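L-amino acid deaminase (Proteus vulgaris, PDB 5I39) binds FAD and probably acts as a membrane-bound flavoprotein oxidoreductase that oxidatively deaminates L-amino acids. Local coordinates at residues A[21-26]-A[286-291]; A[57-62]-A[383-388]; A[99-104]-A[147-152]; A[208-213]-A[244-249]. All coordinates share one frame; numbering follows the deposited sequence. Where two conformers were deposited one is given.

Contact 1 (A[21-26]-A[286-291]); sequences TPRHGF and REQADG. With EDO (1,2-ethanediol), chain C.
R23 reaches from the loop before strand 40-43 to D290, in the turn of the beta-hairpin that joins strand 283-287 to strand 293-295. Both segments hold a type I turn: T21 to H24, where T21 OG1 also accepts from R23 N as an ST turn, and Q288 to G291. From CB the R23 chain leaves with CG beside the backbone N (chi1 -60°) and stays extended as far as NE, spanning the 10.0 Å between R23 CA and D290 CA. R23 CD is the first atom to meet the acid, 3.8 Å from D290 OD2. R23 NE comes nearest, 3.2 Å from D290 OD2, yet this oxygen sits above the guanidinium plane: the salt bridge is one of charges, with no N-H aimed at it. R23 CZ follows at 3.5 Å from D290 OD2, guanidinium and carboxylate being stacked with their planes 18° apart. The terminal nitrogens have further acidic partners: NH1 forms a salt bridge with E187 and NH2 with D185, which also accepts from A289 N. D290 OD1 is itself hydrogen-bonded to T292 OG1. At the very tip, R23 NH2 lies 3.5 Å from D290 CG and 4.2 Å from A289 CB.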
# COMPACT_ATOMS: atom_id res chain seq x y z
N THR A 21 13.92 -18.70 0.91
CA THR A 21 12.93 -18.77 -0.18
C THR A 21 12.65 -17.33 -0.61
O THR A 21 13.07 -16.41 0.09
CB THR A 21 11.60 -19.42 0.26
OG1 THR A 21 10.83 -18.50 1.05
CG2 THR A 21 11.83 -20.72 1.04
N PRO A 22 11.92 -17.13 -1.72
CA PRO A 22 11.49 -15.76 -2.09
C PRO A 22 10.65 -15.00 -1.05
O PRO A 22 10.52 -13.79 -1.16
CB PRO A 22 10.67 -15.99 -3.37
CG PRO A 22 11.25 -17.23 -3.96
CD PRO A 22 11.59 -18.10 -2.78
N ARG A 23 10.10 -15.71 -0.06
CA ARG A 23 9.35 -15.11 1.05
C ARG A 23 10.20 -14.82 2.30
O ARG A 23 9.67 -14.71 3.40
CB ARG A 23 8.17 -16.03 1.40
CG ARG A 23 7.24 -16.20 0.21
CD ARG A 23 6.08 -17.15 0.41
NE ARG A 23 5.11 -16.88 -0.65
CZ ARG A 23 4.13 -15.97 -0.59
NH1 ARG A 23 3.90 -15.25 0.51
NH2 ARG A 23 3.35 -15.81 -1.66
N HIS A 24 11.51 -14.66 2.10
CA HIS A 24 12.47 -14.39 3.19
C HIS A 24 12.15 -13.13 4.01
O HIS A 24 12.32 -13.12 5.23
CB HIS A 24 13.93 -14.37 2.66
CG HIS A 24 14.17 -13.45 1.49
ND1 HIS A 24 14.33 -12.10 1.63
CD2 HIS A 24 14.28 -13.70 0.16
CE1 HIS A 24 14.52 -11.54 0.45
NE2 HIS A 24 14.50 -12.49 -0.46
N GLY A 25 11.67 -12.08 3.34
CA GLY A 25 11.28 -10.85 4.03
C GLY A 25 12.41 -10.10 4.70
O GLY A 25 12.26 -9.60 5.81
N PHE A 26 13.53 -10.00 4.01
CA PHE A 26 14.69 -9.25 4.48
C PHE A 26 15.57 -8.86 3.30
O PHE A 26 16.04 -9.72 2.55
CB PHE A 26 15.53 -10.01 5.51
CG PHE A 26 16.69 -9.20 6.03
CD1 PHE A 26 16.49 -8.23 7.01
CD2 PHE A 26 17.97 -9.37 5.52
CE1 PHE A 26 17.55 -7.46 7.47
CE2 PHE A 26 19.03 -8.61 5.98
CZ PHE A 26 18.82 -7.65 6.96
N ARG A 286 -8.41 -13.50 0.84
CA ARG A 286 -7.69 -13.24 -0.39
C ARG A 286 -6.64 -14.32 -0.59
O ARG A 286 -5.77 -14.51 0.26
CB ARG A 286 -6.99 -11.88 -0.33
CG ARG A 286 -6.10 -11.59 -1.53
CD ARG A 286 -5.28 -10.34 -1.34
NE ARG A 286 -4.32 -10.45 -0.25
CZ ARG A 286 -3.13 -11.06 -0.31
NH1 ARG A 286 -2.71 -11.68 -1.41
NH2 ARG A 286 -2.37 -11.05 0.76
N GLU A 287 -6.71 -15.02 -1.72
CA GLU A 287 -5.69 -16.02 -2.04
C GLU A 287 -4.37 -15.34 -2.39
O GLU A 287 -4.33 -14.43 -3.22
CB GLU A 287 -6.13 -16.90 -3.20
CG GLU A 287 -5.24 -18.12 -3.35
CD GLU A 287 -5.57 -19.00 -4.53
OE1 GLU A 287 -6.30 -18.56 -5.43
OE2 GLU A 287 -5.07 -20.14 -4.55
N GLN A 288 -3.30 -15.81 -1.76
CA GLN A 288 -1.94 -15.37 -2.06
C GLN A 288 -1.38 -16.14 -3.25
O GLN A 288 -1.95 -17.13 -3.70
CB GLN A 288 -1.05 -15.58 -0.84
CG GLN A 288 -1.49 -14.81 0.39
CD GLN A 288 -0.30 -14.30 1.18
OE1 GLN A 288 0.56 -15.06 1.63
NE2 GLN A 288 -0.24 -13.01 1.36
N ALA A 289 -0.24 -15.69 -3.76
CA ALA A 289 0.35 -16.26 -4.96
C ALA A 289 0.78 -17.72 -4.79
O ALA A 289 0.85 -18.46 -5.78
CB ALA A 289 1.53 -15.42 -5.44
N ASP A 290 1.04 -18.13 -3.55
CA ASP A 290 1.40 -19.52 -3.23
C ASP A 290 0.23 -20.40 -2.77
O ASP A 290 0.45 -21.52 -2.34
CB ASP A 290 2.52 -19.54 -2.17
CG ASP A 290 2.09 -19.01 -0.81
OD1 ASP A 290 0.96 -18.48 -0.69
OD2 ASP A 290 2.89 -19.11 0.13
N GLY A 291 -1.00 -19.89 -2.84
CA GLY A 291 -2.18 -20.65 -2.45
C GLY A 291 -2.55 -20.59 -0.98
O GLY A 291 -3.56 -21.18 -0.58
C1 EDO C . 10.80 -6.94 7.44
O1 EDO C . 10.11 -7.06 8.69
C2 EDO C . 12.24 -6.51 7.69
O2 EDO C . 13.19 -7.52 7.29

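Contact 2 (A[57-62]-A[383-388]); sequences VERGLS and SAELTA
R59 carries its CG beside the backbone N and anti to the carbonyl carbon (chi1 -57°), then runs extended to NE, which delivers a flat guanidinium to helix 376-392 at A388 and E385. The methyl of A388 lies over one face of that group, toward its rim: A388 CB is 3.4 Å from R59 NH2 and 3.7 Å from R59 NE. E385 swings its CG anti to its own backbone N (chi1 -176°), and this methylene comes within 3.7 Å of R59 NH2. The same nitrogen stands 3.3 Å from E385 O, approaching obliquely to the guanidinium plane. R59 belongs to the end of helix 47-58, where G60, with positive phi, closes the last turn in a Schellman motif; G60 N bonds V57 O at 2.9 Å. This helix joins strands 40-43 and 63-66 in a beta-alpha-beta unit of the Rossmann-type FAD-binding fold, and its start supplies L48 to the cofactor. R59 NH2 is anchored mainly by N55 OD1, one turn back, and by a salt bridge to D389, while E385 turns its carboxylate to R102. Within helix 376-392, S383 O takes two donors from opposite faces of its plane: T387 N at 2.9 Å and T387 OG1 at 2.7 Å, a pairing that ties the threonine side chain back to the helix.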
# COMPACT_ATOMS: atom_id res chain seq x y z
N VAL A 57 15.34 8.08 -9.79
CA VAL A 57 16.52 7.56 -10.50
C VAL A 57 16.26 7.47 -12.01
O VAL A 57 17.14 7.76 -12.81
CB VAL A 57 16.99 6.21 -9.92
CG1 VAL A 57 18.03 5.54 -10.82
CG2 VAL A 57 17.57 6.42 -8.53
N GLU A 58 15.04 7.12 -12.40
CA GLU A 58 14.67 7.12 -13.82
C GLU A 58 14.77 8.49 -14.47
O GLU A 58 14.98 8.58 -15.68
CB GLU A 58 13.26 6.58 -14.00
CG GLU A 58 13.17 5.09 -13.73
CD GLU A 58 11.74 4.58 -13.69
OE1 GLU A 58 10.80 5.40 -13.62
OE2 GLU A 58 11.57 3.34 -13.73
N ARG A 59 14.63 9.55 -13.67
CA ARG A 59 14.81 10.94 -14.13
C ARG A 59 16.27 11.42 -14.10
O ARG A 59 16.53 12.59 -14.38
CB ARG A 59 13.94 11.87 -13.29
CG ARG A 59 12.47 11.52 -13.32
CD ARG A 59 11.64 12.52 -12.55
NE ARG A 59 10.30 11.99 -12.28
CZ ARG A 59 9.16 12.69 -12.26
NH1 ARG A 59 9.12 14.00 -12.54
NH2 ARG A 59 8.03 12.06 -11.97
N GLY A 60 17.21 10.54 -13.78
CA GLY A 60 18.64 10.85 -13.82
C GLY A 60 19.23 11.39 -12.53
O GLY A 60 20.35 11.88 -12.53
N LEU A 61 18.49 11.28 -11.43
CA LEU A 61 18.94 11.80 -10.14
C LEU A 61 19.51 10.70 -9.27
O LEU A 61 18.99 9.58 -9.25
CB LEU A 61 17.76 12.46 -9.41
CG LEU A 61 17.14 13.65 -10.16
CD1 LEU A 61 15.79 14.02 -9.56
CD2 LEU A 61 18.07 14.85 -10.16
N SER A 62 20.58 10.99 -8.54
CA SER A 62 21.08 10.08 -7.52
C SER A 62 20.18 10.16 -6.28
O SER A 62 19.70 11.24 -5.91
CB SER A 62 22.52 10.39 -7.15
OG SER A 62 22.64 11.69 -6.59
N SER A 383 1.56 7.65 -6.72
CA SER A 383 1.97 8.65 -5.73
C SER A 383 3.48 8.89 -5.80
O SER A 383 3.92 10.01 -5.55
CB SER A 383 1.50 8.32 -4.32
OG SER A 383 2.07 7.14 -3.84
N ALA A 384 4.27 7.88 -6.18
CA ALA A 384 5.70 8.08 -6.42
C ALA A 384 5.95 9.10 -7.52
O ALA A 384 6.76 10.02 -7.36
CB ALA A 384 6.35 6.76 -6.79
N GLU A 385 5.26 8.93 -8.65
CA GLU A 385 5.40 9.88 -9.75
C GLU A 385 4.96 11.28 -9.35
O GLU A 385 5.65 12.26 -9.65
CB GLU A 385 4.61 9.42 -10.98
CG GLU A 385 4.82 10.33 -12.18
CD GLU A 385 4.08 9.90 -13.42
OE1 GLU A 385 3.39 8.87 -13.40
OE2 GLU A 385 4.19 10.62 -14.44
N LEU A 386 3.80 11.38 -8.70
CA LEU A 386 3.29 12.68 -8.27
C LEU A 386 4.24 13.37 -7.29
O LEU A 386 4.46 14.57 -7.39
CB LEU A 386 1.89 12.55 -7.65
CG LEU A 386 1.25 13.87 -7.20
CD1 LEU A 386 1.13 14.89 -8.33
CD2 LEU A 386 -0.12 13.58 -6.60
N THR A 387 4.80 12.60 -6.36
CA THR A 387 5.74 13.15 -5.39
C THR A 387 6.96 13.74 -6.10
O THR A 387 7.39 14.85 -5.78
CB THR A 387 6.18 12.06 -4.39
OG1 THR A 387 5.04 11.62 -3.65
CG2 THR A 387 7.21 12.59 -3.42
N ALA A 388 7.50 13.00 -7.05
CA ALA A 388 8.63 13.48 -7.84
C ALA A 388 8.25 14.72 -8.67
O ALA A 388 9.03 15.67 -8.74
CB ALA A 388 9.17 12.37 -8.73

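Contact 3 (A[99-104]-A[147-152]); sequences GKHRWR and SDIPFK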
# COMPACT_ATOMS: atom_id res chain seq x y z
N GLY A 99 -2.91 3.16 -10.40
CA GLY A 99 -2.05 2.35 -9.55
C GLY A 99 -2.11 0.88 -9.91
O GLY A 99 -1.08 0.23 -10.10
N LYS A 100 -3.33 0.35 -10.04
CA LYS A 100 -3.52 -1.03 -10.48
C LYS A 100 -2.91 -1.28 -11.86
O LYS A 100 -2.26 -2.30 -12.08
CB LYS A 100 -5.00 -1.37 -10.55
CG LYS A 100 -5.70 -1.51 -9.20
CD LYS A 100 -7.21 -1.35 -9.33
CE LYS A 100 -7.81 -2.30 -10.35
NZ LYS A 100 -9.26 -2.03 -10.48
N HIS A 101 -3.13 -0.35 -12.78
CA HIS A 101 -2.61 -0.46 -14.14
C HIS A 101 -1.08 -0.58 -14.13
O HIS A 101 -0.50 -1.38 -14.88
CB HIS A 101 -3.05 0.76 -14.95
CG HIS A 101 -2.63 0.73 -16.38
ND1 HIS A 101 -1.66 1.56 -16.89
CD2 HIS A 101 -3.06 -0.03 -17.41
CE1 HIS A 101 -1.51 1.32 -18.18
NE2 HIS A 101 -2.35 0.36 -18.52
N ARG A 102 -0.43 0.20 -13.28
CA ARG A 102 1.02 0.14 -13.13
C ARG A 102 1.47 -1.12 -12.40
O ARG A 102 2.50 -1.70 -12.76
CB ARG A 102 1.51 1.40 -12.45
CG ARG A 102 1.29 2.58 -13.37
CD ARG A 102 1.65 3.88 -12.75
NE ARG A 102 1.37 4.97 -13.67
CZ ARG A 102 1.86 6.20 -13.55
NH1 ARG A 102 2.68 6.50 -12.54
NH2 ARG A 102 1.55 7.13 -14.45
N TRP A 103 0.71 -1.58 -11.42
CA TRP A 103 1.01 -2.88 -10.82
C TRP A 103 0.91 -4.01 -11.85
O TRP A 103 1.72 -4.94 -11.80
CB TRP A 103 0.13 -3.17 -9.60
CG TRP A 103 0.71 -2.57 -8.36
CD1 TRP A 103 0.27 -1.46 -7.69
CD2 TRP A 103 1.86 -3.04 -7.64
NE1 TRP A 103 1.07 -1.21 -6.60
CE2 TRP A 103 2.05 -2.17 -6.55
CE3 TRP A 103 2.74 -4.12 -7.82
CZ2 TRP A 103 3.10 -2.34 -5.63
CZ3 TRP A 103 3.77 -4.29 -6.91
CH2 TRP A 103 3.94 -3.41 -5.83
N ARG A 104 -0.02 -3.91 -12.79
CA ARG A 104 -0.10 -4.89 -13.89
C ARG A 104 1.14 -4.92 -14.79
O ARG A 104 1.36 -5.89 -15.50
CB ARG A 104 -1.36 -4.68 -14.73
CG ARG A 104 -2.64 -5.08 -14.01
CD ARG A 104 -3.83 -5.09 -14.93
NE ARG A 104 -4.32 -3.76 -15.32
CZ ARG A 104 -5.24 -3.05 -14.68
NH1 ARG A 104 -5.75 -3.47 -13.53
NH2 ARG A 104 -5.63 -1.88 -15.18
N SER A 147 -10.09 8.18 -17.67
CA SER A 147 -8.89 7.49 -18.11
C SER A 147 -9.26 6.59 -19.28
O SER A 147 -10.40 6.10 -19.34
CB SER A 147 -8.33 6.62 -16.98
OG SER A 147 -7.28 5.78 -17.42
N ASP A 148 -8.30 6.37 -20.18
CA ASP A 148 -8.47 5.40 -21.26
C ASP A 148 -8.21 3.95 -20.81
O ASP A 148 -8.46 3.02 -21.57
CB ASP A 148 -7.62 5.76 -22.50
CG ASP A 148 -6.11 5.81 -22.22
OD1 ASP A 148 -5.67 5.56 -21.08
OD2 ASP A 148 -5.36 6.13 -23.17
N ILE A 149 -7.71 3.78 -19.58
CA ILE A 149 -7.56 2.44 -18.99
C ILE A 149 -8.99 1.92 -18.74
O ILE A 149 -9.74 2.57 -18.01
CB ILE A 149 -6.78 2.49 -17.67
CG1 ILE A 149 -5.34 2.96 -17.91
CG2 ILE A 149 -6.76 1.13 -16.98
CD1 ILE A 149 -4.67 3.53 -16.68
N PRO A 150 -9.37 0.77 -19.33
CA PRO A 150 -10.75 0.30 -19.16
C PRO A 150 -11.15 0.01 -17.72
O PRO A 150 -10.35 -0.54 -16.96
CB PRO A 150 -10.79 -0.97 -20.01
CG PRO A 150 -9.79 -0.71 -21.09
CD PRO A 150 -8.68 0.00 -20.39
N PHE A 151 -12.37 0.39 -17.36
CA PHE A 151 -12.96 0.14 -16.05
C PHE A 151 -13.61 -1.23 -16.11
O PHE A 151 -14.30 -1.55 -17.08
CB PHE A 151 -14.00 1.25 -15.82
CG PHE A 151 -14.66 1.25 -14.46
CD1 PHE A 151 -13.93 1.13 -13.28
CD2 PHE A 151 -16.04 1.49 -14.37
CE1 PHE A 151 -14.56 1.19 -12.05
CE2 PHE A 151 -16.66 1.56 -13.13
CZ PHE A 151 -15.93 1.41 -11.97
N LYS A 152 -13.38 -2.05 -15.08
CA LYS A 152 -13.79 -3.47 -15.10
C LYS A 152 -14.59 -3.91 -13.87
O LYS A 152 -14.60 -5.08 -13.51
CB LYS A 152 -12.56 -4.36 -15.32
CG LYS A 152 -11.86 -4.07 -16.64
CD LYS A 152 -11.19 -5.28 -17.27
CE LYS A 152 -10.86 -5.02 -18.74
NZ LYS A 152 -11.82 -5.64 -19.69
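Apolar contact comes first: the CG1-CD1 branch of I149 lies over one face of the H101 imidazole. I149 CD1 is 3.8 Å from the ring centroid and 25° off the ring normal, a CH-pi contact, and it sits nearest H101 CG at 3.5 Å, on the CB side of the ring. I149 CG1 continues the cover toward the other edge, 3.8 Å from H101 CD2. H101 presents this face because its CG is anti to the backbone N (chi1 -177°), which sends the ring from helix 90-103 toward the loop that precedes strand 153-156. The second branch of I149 serves a different partner: CG2 meets the edge of the R104 guanidinium, 3.7 Å from R104 NH2. R104 is bent at chi3 (-73°), folding its tip back so that one face of the guanidinium covers H101 CA while NH2 lies in the plane of the H101 ring, at its edge. Polar bonds act on the backbone and the charged ends. S147 OG accepts from I149 N (3.0 Å) in an ST turn, I149 O is hydrogen-bonded to H97 NE2, and R104 NH1 makes a salt bridge with D180, which K100 also engages. The chemistry is therefore divided: the I149 side chain offers only hydrocarbon, laid against a ring face and a guanidinium edge, whereas its carbonyl O is bonded to H97 of the same helix, S147 OG holds its N, and the charge of R104 is met by D180.

Contact 4 (A[208-213]-A[244-249]); sequences CAARGL and RLFMQN. With FAD (flavin-adenine dinucleotide), chain B.
A210 meets F246 at the ring edge: A210 O lies near the ring plane, 3.5 Å from F246 CE1, and A210 CB touches the same carbon at 3.8 Å. Both residues belong to the adenine pocket of FAD. A210 reads the base with its backbone, A210 N donating to FAD N1A at 2.9 Å and FAD N6A donating to A210 O at 2.9 Å, the latter nearly straight at 169°. F246 CD1 approaches FAD N6A obliquely to 3.7 Å, so the amino group lies beside the phenyl as well as the carbonyl. The ring arrives there with CG anti to the backbone N (chi1 -174°). Farther out, one water bridges the segments, donating to R211 O and accepting from N249 ND2 at 2.8 Å. R211 and G212 both face V224 in a classic beta bulge, while E226 holds A209 N and the backbone of C208 pairs with E67, itself an FAD ligand. Strand 210-213 and helix 244-248 run 36° apart, their axes 9.1 Å from each other; the strand edges a three-stranded antiparallel sheet beside 219-225, and the helix rests selenomethionine M247 on L367 and I369 of strand 367-371.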
# COMPACT_ATOMS: atom_id res chain seq x y z
N CYS A 208 19.50 3.77 10.42
CA CYS A 208 20.00 5.11 10.10
C CYS A 208 18.83 6.09 10.06
O CYS A 208 18.26 6.36 9.01
CB CYS A 208 20.74 5.07 8.77
SG CYS A 208 21.52 6.63 8.28
N ALA A 209 18.47 6.60 11.23
CA ALA A 209 17.34 7.51 11.37
C ALA A 209 17.72 8.92 10.94
O ALA A 209 18.76 9.44 11.33
CB ALA A 209 16.86 7.54 12.80
N ALA A 210 16.86 9.53 10.12
CA ALA A 210 16.95 10.96 9.86
C ALA A 210 16.44 11.70 11.09
O ALA A 210 15.33 11.45 11.56
CB ALA A 210 16.12 11.33 8.64
N ARG A 211 17.26 12.60 11.61
CA ARG A 211 16.93 13.40 12.79
C ARG A 211 16.41 14.79 12.45
O ARG A 211 15.61 15.35 13.19
CB ARG A 211 18.17 13.54 13.70
CG ARG A 211 18.76 12.24 14.21
CD ARG A 211 17.72 11.41 14.94
NE ARG A 211 18.31 10.33 15.73
CZ ARG A 211 17.64 9.28 16.20
NH1 ARG A 211 16.33 9.12 15.95
NH2 ARG A 211 18.27 8.36 16.93
N GLY A 212 16.87 15.36 11.34
CA GLY A 212 16.45 16.71 10.97
C GLY A 212 17.15 17.18 9.71
O GLY A 212 17.69 16.37 8.95
N LEU A 213 17.13 18.49 9.52
CA LEU A 213 17.71 19.14 8.35
C LEU A 213 18.65 20.25 8.79
O LEU A 213 18.61 20.73 9.93
CB LEU A 213 16.62 19.77 7.49
CG LEU A 213 15.46 18.89 7.03
CD1 LEU A 213 14.45 19.73 6.27
CD2 LEU A 213 15.97 17.75 6.17
N ARG A 244 4.27 12.56 10.70
CA ARG A 244 3.79 13.66 11.56
C ARG A 244 4.86 14.08 12.57
O ARG A 244 5.18 15.27 12.68
CB ARG A 244 2.49 13.27 12.26
CG ARG A 244 1.98 14.27 13.28
CD ARG A 244 0.63 13.87 13.79
NE ARG A 244 0.21 14.68 14.91
CZ ARG A 244 -0.27 15.93 14.85
NH1 ARG A 244 -0.42 16.54 13.67
NH2 ARG A 244 -0.61 16.56 15.96
N LEU A 245 5.44 13.11 13.27
CA LEU A 245 6.47 13.38 14.28
C LEU A 245 7.68 14.08 13.65
O LEU A 245 8.17 15.09 14.18
CB LEU A 245 6.90 12.08 14.96
CG LEU A 245 7.80 12.20 16.18
CD1 LEU A 245 7.01 12.72 17.37
CD2 LEU A 245 8.41 10.86 16.54
N PHE A 246 8.16 13.55 12.53
CA PHE A 246 9.31 14.13 11.84
C PHE A 246 9.05 15.59 11.45
O PHE A 246 9.89 16.46 11.69
CB PHE A 246 9.67 13.31 10.60
CG PHE A 246 10.93 13.76 9.92
CD1 PHE A 246 12.17 13.29 10.34
CD2 PHE A 246 10.89 14.68 8.88
CE1 PHE A 246 13.34 13.71 9.72
CE2 PHE A 246 12.05 15.11 8.26
CZ PHE A 246 13.28 14.63 8.68
N MSE A 247 7.89 15.85 10.87
CA MSE A 247 7.53 17.22 10.47
C MSE A 247 7.31 18.14 11.65
O MSE A 247 7.63 19.33 11.56
CB MSE A 247 6.32 17.21 9.54
CG MSE A 247 6.57 16.52 8.20
SE MSE A 247 8.16 17.15 7.21
CE MSE A 247 7.79 19.08 7.21
N GLN A 248 6.77 17.63 12.76
CA GLN A 248 6.59 18.43 13.98
C GLN A 248 7.91 19.02 14.48
O GLN A 248 7.95 20.15 14.97
CB GLN A 248 5.91 17.62 15.09
CG GLN A 248 4.40 17.80 15.13
CD GLN A 248 3.70 16.79 16.00
OE1 GLN A 248 4.22 15.71 16.26
NE2 GLN A 248 2.50 17.13 16.45
N ASN A 249 8.99 18.25 14.35
CA ASN A 249 10.32 18.74 14.73
C ASN A 249 10.85 19.86 13.82
O ASN A 249 11.77 20.57 14.19
CB ASN A 249 11.33 17.60 14.81
CG ASN A 249 11.04 16.64 15.95
OD1 ASN A 249 10.53 17.03 16.99
ND2 ASN A 249 11.38 15.38 15.77
PA FAD B . 5.99 2.25 5.92
O1A FAD B . 5.56 2.13 7.39
O2A FAD B . 5.99 0.93 5.16
O5B FAD B . 7.46 2.83 5.79
C5B FAD B . 7.88 4.03 6.41
C4B FAD B . 9.32 3.79 6.82
O4B FAD B . 9.87 5.03 7.32
C3B FAD B . 9.43 2.77 7.96
O3B FAD B . 10.20 1.65 7.52
C2B FAD B . 10.09 3.59 9.08
O2B FAD B . 10.97 2.81 9.92
C1B FAD B . 10.80 4.69 8.32
N9A FAD B . 11.06 5.92 9.08
C8A FAD B . 10.18 6.62 9.78
N7A FAD B . 10.74 7.74 10.31
C5A FAD B . 12.00 7.71 9.91
C6A FAD B . 13.17 8.56 10.10
N6A FAD B . 13.08 9.69 10.84
N1A FAD B . 14.33 8.21 9.52
C2A FAD B . 14.43 7.11 8.76
N3A FAD B . 13.42 6.26 8.56
C4A FAD B . 12.22 6.53 9.10
N1 FAD B . -2.70 -0.88 1.32
C2 FAD B . -3.20 -1.42 0.20
O2 FAD B . -3.01 -0.82 -0.87
N3 FAD B . -3.89 -2.58 0.24
C4 FAD B . -4.15 -3.27 1.36
O4 FAD B . -4.76 -4.32 1.33
C4X FAD B . -3.66 -2.73 2.64
N5 FAD B . -3.91 -3.31 3.84
C5X FAD B . -3.28 -2.87 4.94
C6 FAD B . -3.35 -3.57 6.14
C7 FAD B . -2.66 -3.16 7.28
C7M FAD B . -2.71 -3.97 8.55
C8 FAD B . -1.84 -1.94 7.22
C8M FAD B . -1.03 -1.47 8.41
C9 FAD B . -1.79 -1.23 6.03
C9A FAD B . -2.48 -1.64 4.89
N10 FAD B . -2.42 -0.91 3.69
C10 FAD B . -2.90 -1.47 2.51
C1' FAD B . -1.72 0.35 3.61
C2' FAD B . -0.30 0.23 3.18
O2' FAD B . 0.28 -0.90 3.82
C3' FAD B . 0.40 1.52 3.57
O3' FAD B . -0.34 2.68 3.10
C4' FAD B . 1.80 1.63 3.01
O4' FAD B . 2.55 0.44 3.31
C5' FAD B . 2.50 2.84 3.61
O5' FAD B . 3.83 2.85 3.08
P FAD B . 4.90 3.88 3.72
O1P FAD B . 6.17 3.70 2.93
O2P FAD B . 4.27 5.25 3.85
O3P FAD B . 5.04 3.37 5.25
O HOH W 1 12.91 14.47 13.57

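How the contacts relate
Contacts 2 and 4 belong to the Rossmann-type FAD-binding part: helices 47-58, 376-392 and 243-248 all lie by the six-stranded sheet, and contact 4 lines the adenine end of the cofactor. Their centres are 21 Å apart. Contacts 2 and 3 lie 20 Å apart and touch through the salt bridge of E385 OE1 with R102 NH1, 2.6 Å, linking helix 376-392 to helix 90-103. Contact 1 ties the N-terminal loop to a hairpin of the ten-stranded sheet. Contacts 3 and 4 follow in series, both nested within the loops closed by contacts 1 and 2, which cross; contact 4 alone touches FAD, while the other three join parts of the fold at a distance from it.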